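Local coordinates for T-lymphoma invasion and metastasis-inducing protein 2 (Mus musculus, PDB 3A8P) that activates the Rho-family GTPase Rac1 by stimulating its exchange of GDP for GTP, relaying extracellular laminin signals to the cytoskeleton during neurite growth, at residues 16-25 with 98-107. Numbering follows the deposited sequence.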
ATOM      1  N   TRP A  16      15.384 -15.607   7.173  1.00 28.07           N
ATOM      2  CA  TRP A  16      16.362 -14.692   6.594  1.00 28.12           C
ATOM      3  C   TRP A  16      15.757 -13.905   5.444  1.00 28.64           C
ATOM      4  O   TRP A  16      15.030 -14.451   4.616  1.00 27.60           O
ATOM      5  CB  TRP A  16      17.577 -15.447   6.052  1.00 27.79           C
ATOM      6  CG  TRP A  16      18.498 -16.019   7.087  1.00 30.75           C
ATOM      7  CD1 TRP A  16      18.654 -17.336   7.410  1.00 31.70           C
ATOM      8  CD2 TRP A  16      19.427 -15.294   7.897  1.00 32.61           C
ATOM      9  NE1 TRP A  16      19.629 -17.478   8.369  1.00 33.30           N
ATOM     10  CE2 TRP A  16      20.120 -16.240   8.687  1.00 32.95           C
ATOM     11  CE3 TRP A  16      19.743 -13.935   8.032  1.00 33.88           C
ATOM     12  CZ2 TRP A  16      21.112 -15.870   9.599  1.00 32.65           C
ATOM     13  CZ3 TRP A  16      20.734 -13.568   8.942  1.00 33.58           C
ATOM     14  CH2 TRP A  16      21.404 -14.535   9.711  1.00 33.97           C
ATOM     15  N   LEU A  17      16.084 -12.623   5.387  1.00 28.23           N
ATOM     16  CA  LEU A  17      15.597 -11.762   4.321  1.00 28.65           C
ATOM     17  C   LEU A  17      16.581 -10.657   3.998  1.00 27.67           C
ATOM     18  O   LEU A  17      17.195 -10.077   4.895  1.00 28.43           O
ATOM     19  CB  LEU A  17      14.274 -11.099   4.707  1.00 26.47           C
ATOM     20  CG  LEU A  17      13.006 -11.925   4.876  1.00 28.66           C
ATOM     21  CD1 LEU A  17      11.893 -10.996   5.326  1.00 25.00           C
ATOM     22  CD2 LEU A  17      12.634 -12.615   3.558  1.00 30.74           C
ATOM     23  N   PHE A  18      16.746 -10.380   2.714  1.00 27.96           N
ATOM     24  CA  PHE A  18      17.594  -9.276   2.308  1.00 28.55           C
ATOM     25  C   PHE A  18      16.610  -8.122   2.317  1.00 28.19           C
ATOM     26  O   PHE A  18      15.448  -8.275   1.913  1.00 28.82           O
ATOM     27  CB  PHE A  18      18.197  -9.522   0.923  1.00 28.72           C
ATOM     28  CG  PHE A  18      19.496 -10.281   0.974  1.00 31.40           C
ATOM     29  CD1 PHE A  18      20.703  -9.605   1.147  1.00 33.30           C
ATOM     30  CD2 PHE A  18      19.509 -11.675   0.928  1.00 32.21           C
ATOM     31  CE1 PHE A  18      21.913 -10.308   1.278  1.00 33.96           C
ATOM     32  CE2 PHE A  18      20.706 -12.389   1.058  1.00 33.06           C
ATOM     33  CZ  PHE A  18      21.911 -11.704   1.235  1.00 33.90           C
ATOM     34  N   PHE A  19      17.071  -6.979   2.803  1.00 28.84           N
ATOM     35  CA  PHE A  19      16.236  -5.795   2.955  1.00 28.20           C
ATOM     36  C   PHE A  19      16.847  -4.548   2.330  1.00 28.68           C
ATOM     37  O   PHE A  19      18.062  -4.349   2.361  1.00 29.26           O
ATOM     38  CB  PHE A  19      16.003  -5.575   4.452  1.00 29.44           C
ATOM     39  CG  PHE A  19      15.375  -4.262   4.790  1.00 33.81           C
ATOM     40  CD1 PHE A  19      14.036  -4.015   4.497  1.00 33.57           C
ATOM     41  CD2 PHE A  19      16.115  -3.276   5.432  1.00 34.89           C
ATOM     42  CE1 PHE A  19      13.443  -2.808   4.842  1.00 34.86           C
ATOM     43  CE2 PHE A  19      15.528  -2.054   5.782  1.00 36.28           C
ATOM     44  CZ  PHE A  19      14.189  -1.822   5.487  1.00 36.02           C
ATOM     45  N   LYS A  20      15.991  -3.700   1.774  1.00 30.05           N
ATOM     46  CA  LYS A  20      16.441  -2.474   1.147  1.00 29.63           C
ATOM     47  C   LYS A  20      15.329  -1.437   1.112  1.00 30.84           C
ATOM     48  O   LYS A  20      14.281  -1.657   0.502  1.00 29.42           O
ATOM     49  CB  LYS A  20      16.918  -2.771  -0.276  1.00 30.62           C
ATOM     50  CG  LYS A  20      17.419  -1.571  -1.059  1.00 34.42           C
ATOM     51  CD  LYS A  20      17.924  -2.019  -2.419  1.00 37.66           C
ATOM     52  CE  LYS A  20      18.505  -0.872  -3.217  1.00 41.61           C
ATOM     53  NZ  LYS A  20      19.171  -1.366  -4.458  1.00 42.05           N
ATOM     54  N   PRO A  21      15.534  -0.298   1.789  1.00 31.52           N
ATOM     55  CA  PRO A  21      14.532   0.769   1.806  1.00 30.87           C
ATOM     56  C   PRO A  21      14.521   1.386   0.411  1.00 31.21           C
ATOM     57  O   PRO A  21      15.579   1.540  -0.208  1.00 28.11           O
ATOM     58  CB  PRO A  21      15.063   1.716   2.880  1.00 31.98           C
ATOM     59  CG  PRO A  21      16.547   1.554   2.757  1.00 35.21           C
ATOM     60  CD  PRO A  21      16.704   0.061   2.612  1.00 33.64           C
ATOM     61  N   LEU A  22      13.337   1.728  -0.088  1.00 30.73           N
ATOM     62  CA  LEU A  22      13.220   2.281  -1.434  1.00 32.51           C
ATOM     63  C   LEU A  22      12.667   3.702  -1.524  1.00 32.38           C
ATOM     64  O   LEU A  22      13.223   4.549  -2.226  1.00 33.48           O
ATOM     65  CB  LEU A  22      12.353   1.352  -2.293  1.00 32.93           C
ATOM     66  CG  LEU A  22      12.165   1.722  -3.763  1.00 33.81           C
ATOM     67  CD1 LEU A  22      13.519   1.748  -4.453  1.00 34.93           C
ATOM     68  CD2 LEU A  22      11.244   0.715  -4.435  1.00 34.23           C
ATOM     69  N   VAL A  23      11.566   3.955  -0.834  1.00 32.21           N
ATOM     70  CA  VAL A  23      10.938   5.265  -0.866  1.00 32.00           C
ATOM     71  C   VAL A  23      10.591   5.730   0.541  1.00 34.15           C
ATOM     72  O   VAL A  23      10.253   4.919   1.406  1.00 30.64           O
ATOM     73  CB  VAL A  23       9.629   5.237  -1.700  1.00 31.99           C
ATOM     74  CG1 VAL A  23       8.954   6.602  -1.661  1.00 31.23           C
ATOM     75  CG2 VAL A  23       9.929   4.836  -3.144  1.00 32.09           C
ATOM     76  N   THR A  24      10.680   7.038   0.765  1.00 36.24           N
ATOM     77  CA  THR A  24      10.345   7.606   2.062  1.00 40.03           C
ATOM     78  C   THR A  24       9.647   8.952   1.890  1.00 42.50           C
ATOM     79  O   THR A  24       9.818   9.630   0.879  1.00 42.25           O
ATOM     80  CB  THR A  24      11.597   7.800   2.943  1.00 40.65           C
ATOM     81  OG1 THR A  24      11.186   8.234   4.245  1.00 42.05           O
ATOM     82  CG2 THR A  24      12.529   8.849   2.342  1.00 40.79           C
ATOM     83  N   LEU A  25       8.858   9.329   2.888  1.00 47.36           N
ATOM     84  CA  LEU A  25       8.116  10.583   2.865  1.00 53.03           C
ATOM     85  C   LEU A  25       8.907  11.674   3.582  1.00 56.32           C
ATOM     86  O   LEU A  25       9.045  11.651   4.805  1.00 57.43           O
ATOM     87  CB  LEU A  25       6.763  10.380   3.548  1.00 53.80           C
ATOM     88  CG  LEU A  25       5.751  11.524   3.546  1.00 54.99           C
ATOM     89  CD1 LEU A  25       5.354  11.859   2.117  1.00 55.68           C
ATOM     90  CD2 LEU A  25       4.531  11.113   4.351  1.00 53.61           C
ATOM     91  N   CYS A  98       2.480   4.974   6.044  1.00 35.56           N
ATOM     92  CA  CYS A  98       3.110   6.266   6.297  1.00 37.16           C
ATOM     93  C   CYS A  98       3.808   6.886   5.093  1.00 35.82           C
ATOM     94  O   CYS A  98       4.383   7.965   5.200  1.00 35.90           O
ATOM     95  CB  CYS A  98       4.117   6.133   7.445  1.00 39.59           C
ATOM     96  SG  CYS A  98       3.405   5.481   8.975  1.00 47.72           S
ATOM     97  N   GLY A  99       3.764   6.213   3.949  1.00 33.87           N
ATOM     98  CA  GLY A  99       4.417   6.758   2.774  1.00 31.07           C
ATOM     99  C   GLY A  99       5.761   6.108   2.519  1.00 30.45           C
ATOM    100  O   GLY A  99       6.518   6.531   1.646  1.00 30.36           O
ATOM    101  N   ASP A 100       6.069   5.070   3.285  1.00 29.97           N
ATOM    102  CA  ASP A 100       7.337   4.368   3.107  1.00 28.35           C
ATOM    103  C   ASP A 100       7.165   3.101   2.270  1.00 26.68           C
ATOM    104  O   ASP A 100       6.146   2.412   2.361  1.00 26.02           O
ATOM    105  CB  ASP A 100       7.941   4.009   4.467  1.00 29.71           C
ATOM    106  CG  ASP A 100       8.177   5.226   5.340  1.00 32.90           C
ATOM    107  OD1 ASP A 100       8.984   6.097   4.944  1.00 32.72           O
ATOM    108  OD2 ASP A 100       7.543   5.311   6.420  1.00 34.45           O
ATOM    109  N   VAL A 101       8.170   2.813   1.448  1.00 25.93           N
ATOM    110  CA  VAL A 101       8.169   1.628   0.601  1.00 26.42           C
ATOM    111  C   VAL A 101       9.480   0.877   0.847  1.00 28.00           C
ATOM    112  O   VAL A 101      10.548   1.488   0.933  1.00 25.81           O
ATOM    113  CB  VAL A 101       8.046   2.002  -0.895  1.00 26.37           C
ATOM    114  CG1 VAL A 101       7.986   0.745  -1.749  1.00 22.25           C
ATOM    115  CG2 VAL A 101       6.784   2.848  -1.113  1.00 24.37           C
ATOM    116  N   TYR A 102       9.382  -0.443   0.970  1.00 26.63           N
ATOM    117  CA  TYR A 102      10.544  -1.285   1.243  1.00 28.09           C
ATOM    118  C   TYR A 102      10.619  -2.492   0.320  1.00 27.07           C
ATOM    119  O   TYR A 102       9.598  -3.005  -0.136  1.00 25.12           O
ATOM    120  CB  TYR A 102      10.484  -1.801   2.682  1.00 29.82           C
ATOM    121  CG  TYR A 102      10.349  -0.720   3.728  1.00 30.30           C
ATOM    122  CD1 TYR A 102      11.471  -0.069   4.238  1.00 32.09           C
ATOM    123  CD2 TYR A 102       9.095  -0.338   4.192  1.00 30.66           C
ATOM    124  CE1 TYR A 102      11.346   0.938   5.192  1.00 32.38           C
ATOM    125  CE2 TYR A 102       8.959   0.667   5.137  1.00 31.97           C
ATOM    126  CZ  TYR A 102      10.086   1.301   5.635  1.00 32.97           C
ATOM    127  OH  TYR A 102       9.942   2.305   6.567  1.00 34.86           O
ATOM    128  N   LEU A 103      11.840  -2.943   0.062  1.00 26.74           N
ATOM    129  CA  LEU A 103      12.063  -4.114  -0.761  1.00 25.08           C
ATOM    130  C   LEU A 103      12.619  -5.216   0.128  1.00 24.71           C
ATOM    131  O   LEU A 103      13.357  -4.946   1.076  1.00 25.89           O
ATOM    132  CB  LEU A 103      13.055  -3.811  -1.883  1.00 23.40           C
ATOM    133  CG  LEU A 103      12.534  -2.920  -3.013  1.00 24.31           C
ATOM    134  CD1 LEU A 103      13.627  -2.765  -4.062  1.00 24.20           C
ATOM    135  CD2 LEU A 103      11.279  -3.524  -3.630  1.00 21.06           C
ATOM    136  N   PHE A 104      12.235  -6.448  -0.177  1.00 24.26           N
ATOM    137  CA  PHE A 104      12.683  -7.631   0.544  1.00 25.07           C
ATOM    138  C   PHE A 104      12.966  -8.724  -0.482  1.00 26.09           C
ATOM    139  O   PHE A 104      12.361  -8.750  -1.554  1.00 26.70           O
ATOM    140  CB  PHE A 104      11.587  -8.161   1.481  1.00 25.17           C
ATOM    141  CG  PHE A 104      11.318  -7.296   2.675  1.00 25.99           C
ATOM    142  CD1 PHE A 104      12.111  -7.396   3.814  1.00 25.39           C
ATOM    143  CD2 PHE A 104      10.253  -6.400   2.676  1.00 24.05           C
ATOM    144  CE1 PHE A 104      11.848  -6.619   4.940  1.00 26.43           C
ATOM    145  CE2 PHE A 104       9.980  -5.616   3.796  1.00 25.93           C
ATOM    146  CZ  PHE A 104      10.777  -5.726   4.929  1.00 25.99           C
ATOM    147  N   GLN A 105      13.885  -9.625  -0.163  1.00 26.00           N
ATOM    148  CA  GLN A 105      14.161 -10.738  -1.050  1.00 27.02           C
ATOM    149  C   GLN A 105      14.076 -12.001  -0.219  1.00 26.92           C
ATOM    150  O   GLN A 105      14.880 -12.205   0.694  1.00 28.11           O
ATOM    151  CB  GLN A 105      15.546 -10.642  -1.688  1.00 29.06           C
ATOM    152  CG  GLN A 105      15.915 -11.940  -2.425  1.00 31.20           C
ATOM    153  CD  GLN A 105      17.260 -11.881  -3.120  1.00 30.64           C
ATOM    154  OE1 GLN A 105      18.193 -11.253  -2.634  1.00 30.74           O
ATOM    155  NE2 GLN A 105      17.367 -12.558  -4.260  1.00 31.36           N
ATOM    156  N   ALA A 106      13.084 -12.831  -0.519  1.00 25.08           N
ATOM    157  CA  ALA A 106      12.880 -14.077   0.192  1.00 21.98           C
ATOM    158  C   ALA A 106      13.905 -15.099  -0.291  1.00 23.12           C
ATOM    159  O   ALA A 106      14.751 -14.783  -1.124  1.00 21.84           O
ATOM    160  CB  ALA A 106      11.478 -14.584  -0.051  1.00 23.64           C
ATOM    161  N   THR A 107      13.820 -16.323   0.217  1.00 22.88           N
ATOM    162  CA  THR A 107      14.774 -17.364  -0.162  1.00 26.75           C
ATOM    163  C   THR A 107      14.260 -18.239  -1.298  1.00 25.90           C
ATOM    164  O   THR A 107      15.002 -19.048  -1.850  1.00 28.17           O
ATOM    165  CB  THR A 107      15.109 -18.274   1.030  1.00 25.80           C
ATOM    166  OG1 THR A 107      13.953 -19.042   1.384  1.00 29.01           O
ATOM    167  CG2 THR A 107      15.539 -17.439   2.230  1.00 27.30           C
TER
HETATM  168  O   HOH W   1      16.245 -14.318   1.813  1.00 34.86           O
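F19 leans toward the facing strand and packs against both Y102 and F104, all three side chains pointing to the same face of the sheet. With its CG anti to the backbone N (chi1 169°), the ring is brought nearer that strand, CE1 coming 3.4 Å from CD1 of Y102. The F19 and Y102 planes are nearly parallel, 27° apart, but slid so far that they barely overlap, and Y102 sits at the F19 edge. On F104 the approach is oblique, F19 CD1 to F104 CE1 at 3.4 Å. An alanine in place of F19 would probably leave a gap beside Y102 CD1 and F104 CE1, which lose the ring they pack against. This cluster decorates an antiparallel pair that joins the first and last strands of the first PH domain, part of the PHCCEx module, closing the domain's barrel just ahead of helix 109-130. Backbone bonds such as L103 N to K20 O (2.8 Å) set the register, until a classic beta bulge shifts it by one residue: L22 N and V23 N approach V101 O from the same side of its carbonyl plane, at 3.0 and 3.2 Å. Beyond the bulge, V23 and V101 lie side by side, CB to CB 3.7 Å, on the face that also carries L103. Further along, T24 OG1 donates to D100 OD1 nearly along the carboxylate C-O axis, at 3.1 Å.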